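Local coordinates for probable n-acetylneuraminic acid outer membrane channel protein NANC (Escherichia coli, PDB 2WJQ), which forms a monomeric, weakly anion-selective outer membrane channel that lets the sialic acid N-acetylneuraminic acid into the bacterium, at residues 187-192 with 201-206. Sequence-based numbering, arbitrary orientation.
Sequences YDYLDR and NLSENS. With OCT (N-octane), chain G; OCT (N-octane), chain H.
The extracellular end of an antiparallel strand pair in the NanC β-barrel joins 187-192 to 201-206, where membrane-spanning strands run out into an extracellular loop. D188 and S206 form a hydrogen-bonded pair, D188 N reaching S206 O at 2.8 Å and S206 N returning to D188 O. Beyond the non-hydrogen-bonded pair Y189 and N205, L190 N meets E204 O at 2.9 Å. On the face of Y187, Y189 and N205, the Y187 ring stands with CG anti to its own N (chi1 167°). This brings OH to 2.5 Å from N205 ND2 at the ring edge, at most a weak bond and doubtful at that length. One n-octane covers a ring face, its C2 3.9 Å above the plane. Replacing Y187 by alanine would probably leave that octane without the ring it lies on, and N205 ND2 without its close neighbour. On the other face D188 OD2 lies 3.0 Å from S206 OG and is salt-bridged to R208. Farther out, extended R192 passes N201 OD1, and NH2 donates to N201 O, nearly in the guanidinium plane, at 2.8 Å. Octane against the tyrosines and a D188, S206 and R208 polar cluster opposite fit a transmembrane β-barrel wall, here of the KdgM porin family.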
loop_
_atom_site.group_PDB
_atom_site.type_symbol
_atom_site.label_atom_id
_atom_site.label_comp_id
_atom_site.label_asym_id
_atom_site.label_seq_id
_atom_site.Cartn_x
_atom_site.Cartn_y
_atom_site.Cartn_z
ATOM N N TYR A 187 9.046 8.108 -4.520
ATOM C CA TYR A 187 8.140 9.185 -4.894
ATOM C C TYR A 187 6.792 8.557 -5.178
ATOM O O TYR A 187 6.725 7.547 -5.907
ATOM C CB TYR A 187 8.637 9.940 -6.145
ATOM C CG TYR A 187 7.566 10.830 -6.698
ATOM C CD1 TYR A 187 7.250 12.024 -6.065
ATOM C CD2 TYR A 187 6.822 10.453 -7.807
ATOM C CE1 TYR A 187 6.236 12.827 -6.526
ATOM C CE2 TYR A 187 5.788 11.245 -8.272
ATOM C CZ TYR A 187 5.503 12.437 -7.628
ATOM O OH TYR A 187 4.479 13.229 -8.077
ATOM N N ASP A 188 5.725 9.142 -4.614
ATOM C CA ASP A 188 4.356 8.740 -4.952
ATOM C C ASP A 188 3.534 9.929 -5.455
ATOM O O ASP A 188 3.683 11.052 -4.968
ATOM C CB ASP A 188 3.622 8.113 -3.769
ATOM C CG ASP A 188 4.513 7.274 -2.919
ATOM O OD1 ASP A 188 4.851 6.157 -3.372
ATOM O OD2 ASP A 188 4.873 7.739 -1.813
ATOM N N TYR A 189 2.718 9.689 -6.462
ATOM C CA TYR A 189 1.682 10.647 -6.817
ATOM C C TYR A 189 0.354 10.013 -6.398
ATOM O O TYR A 189 -0.013 8.941 -6.847
ATOM C CB TYR A 189 1.704 11.036 -8.297
ATOM C CG TYR A 189 0.648 12.058 -8.613
ATOM C CD1 TYR A 189 -0.425 11.764 -9.451
ATOM C CD2 TYR A 189 0.671 13.301 -7.987
ATOM C CE1 TYR A 189 -1.431 12.712 -9.689
ATOM C CE2 TYR A 189 -0.308 14.243 -8.228
ATOM C CZ TYR A 189 -1.347 13.948 -9.072
ATOM O OH TYR A 189 -2.299 14.922 -9.263
ATOM N N LEU A 190 -0.345 10.680 -5.493
ATOM C CA LEU A 190 -1.546 10.105 -4.879
ATOM C C LEU A 190 -2.798 10.802 -5.392
ATOM O O LEU A 190 -3.805 10.865 -4.687
ATOM C CB LEU A 190 -1.427 10.230 -3.349
ATOM C CG LEU A 190 -0.175 9.568 -2.739
ATOM C CD1 LEU A 190 -0.124 9.692 -1.222
ATOM C CD2 LEU A 190 -0.098 8.103 -3.140
ATOM N N ASP A 191 -2.755 11.316 -6.630
ATOM C CA ASP A 191 -3.934 11.967 -7.226
ATOM C C ASP A 191 -4.196 13.296 -6.483
ATOM O O ASP A 191 -3.335 13.775 -5.717
ATOM C CB ASP A 191 -5.139 11.005 -7.130
ATOM C CG ASP A 191 -6.135 11.156 -8.269
ATOM O OD1 ASP A 191 -6.625 12.297 -8.504
ATOM O OD2 ASP A 191 -6.474 10.115 -8.881
ATOM N N ARG A 192 -5.366 13.892 -6.704
ATOM C CA ARG A 192 -5.722 15.152 -6.061
ATOM C C ARG A 192 -6.478 14.852 -4.759
ATOM O O ARG A 192 -7.631 15.259 -4.571
ATOM C CB ARG A 192 -6.543 16.013 -6.994
ATOM C CG ARG A 192 -5.745 16.624 -8.120
ATOM C CD ARG A 192 -6.530 17.729 -8.811
ATOM N NE ARG A 192 -5.618 18.652 -9.460
ATOM C CZ ARG A 192 -5.080 19.734 -8.907
ATOM N NH1 ARG A 192 -4.247 20.472 -9.628
ATOM N NH2 ARG A 192 -5.368 20.102 -7.656
ATOM N N ASN A 201 -9.174 18.368 -2.934
ATOM C CA ASN A 201 -8.795 18.365 -4.347
ATOM C C ASN A 201 -7.398 18.971 -4.574
ATOM O O ASN A 201 -7.145 19.581 -5.603
ATOM C CB ASN A 201 -9.844 19.112 -5.202
ATOM C CG ASN A 201 -9.779 18.743 -6.684
ATOM O OD1 ASN A 201 -9.363 17.638 -7.050
ATOM N ND2 ASN A 201 -10.194 19.674 -7.539
ATOM N N LEU A 202 -6.505 18.796 -3.608
ATOM C CA LEU A 202 -5.135 19.308 -3.731
ATOM C C LEU A 202 -4.230 18.207 -4.280
ATOM O O LEU A 202 -4.313 17.044 -3.872
ATOM C CB LEU A 202 -4.611 19.820 -2.404
ATOM C CG LEU A 202 -5.439 20.941 -1.763
ATOM C CD1 LEU A 202 -4.973 21.165 -0.335
ATOM C CD2 LEU A 202 -5.381 22.237 -2.551
ATOM N N SER A 203 -3.362 18.589 -5.210
ATOM C CA SER A 203 -2.375 17.663 -5.771
ATOM C C SER A 203 -1.540 17.081 -4.616
ATOM O O SER A 203 -1.047 17.813 -3.792
ATOM C CB SER A 203 -1.505 18.423 -6.787
ATOM O OG SER A 203 -0.595 17.546 -7.400
ATOM N N GLU A 204 -1.427 15.759 -4.530
ATOM C CA GLU A 204 -0.766 15.111 -3.404
ATOM C C GLU A 204 0.509 14.385 -3.873
ATOM O O GLU A 204 0.455 13.243 -4.320
ATOM C CB GLU A 204 -1.728 14.115 -2.729
ATOM C CG GLU A 204 -1.232 13.516 -1.390
ATOM C CD GLU A 204 -1.442 14.453 -0.209
ATOM O OE1 GLU A 204 -2.011 14.042 0.817
ATOM O OE2 GLU A 204 -1.015 15.615 -0.302
ATOM N N ASN A 205 1.635 15.077 -3.791
ATOM C CA ASN A 205 2.954 14.500 -4.075
ATOM C C ASN A 205 3.513 13.967 -2.767
ATOM O O ASN A 205 3.389 14.607 -1.733
ATOM C CB ASN A 205 3.892 15.566 -4.647
ATOM C CG ASN A 205 3.410 16.108 -5.987
ATOM O OD1 ASN A 205 2.976 17.263 -6.091
ATOM N ND2 ASN A 205 3.483 15.288 -7.009
ATOM N N SER A 206 4.090 12.784 -2.795
ATOM C CA SER A 206 4.577 12.152 -1.582
ATOM C C SER A 206 6.045 11.768 -1.786
ATOM O O SER A 206 6.402 11.164 -2.796
ATOM C CB SER A 206 3.699 10.942 -1.248
ATOM O OG SER A 206 4.234 10.141 -0.220
HETATM C C1 OCT G . 9.603 12.524 -9.766
HETATM C C2 OCT G . 9.312 13.804 -8.977
HETATM C C3 OCT G . 8.118 14.585 -9.553
HETATM C C4 OCT G . 7.979 15.938 -8.852
HETATM C C5 OCT G . 6.659 16.647 -9.182
HETATM C C6 OCT G . 6.443 17.861 -8.256
HETATM C C7 OCT G . 6.195 19.168 -9.025
HETATM C C8 OCT G . 6.871 20.355 -8.326
HETATM C C1 OCT H . 7.441 9.403 -13.371
HETATM C C2 OCT H . 6.938 10.157 -12.132
HETATM C C3 OCT H . 6.301 11.514 -12.484
HETATM C C4 OCT H . 4.808 11.569 -12.099
HETATM C C5 OCT H . 4.097 12.797 -12.694
HETATM C C6 OCT H . 3.368 13.654 -11.641
HETATM C C7 OCT H . 4.046 15.026 -11.456
HETATM C C8 OCT H . 3.026 16.171 -11.392
HETATM O O HOH W 1 -3.041 21.505 -5.671
#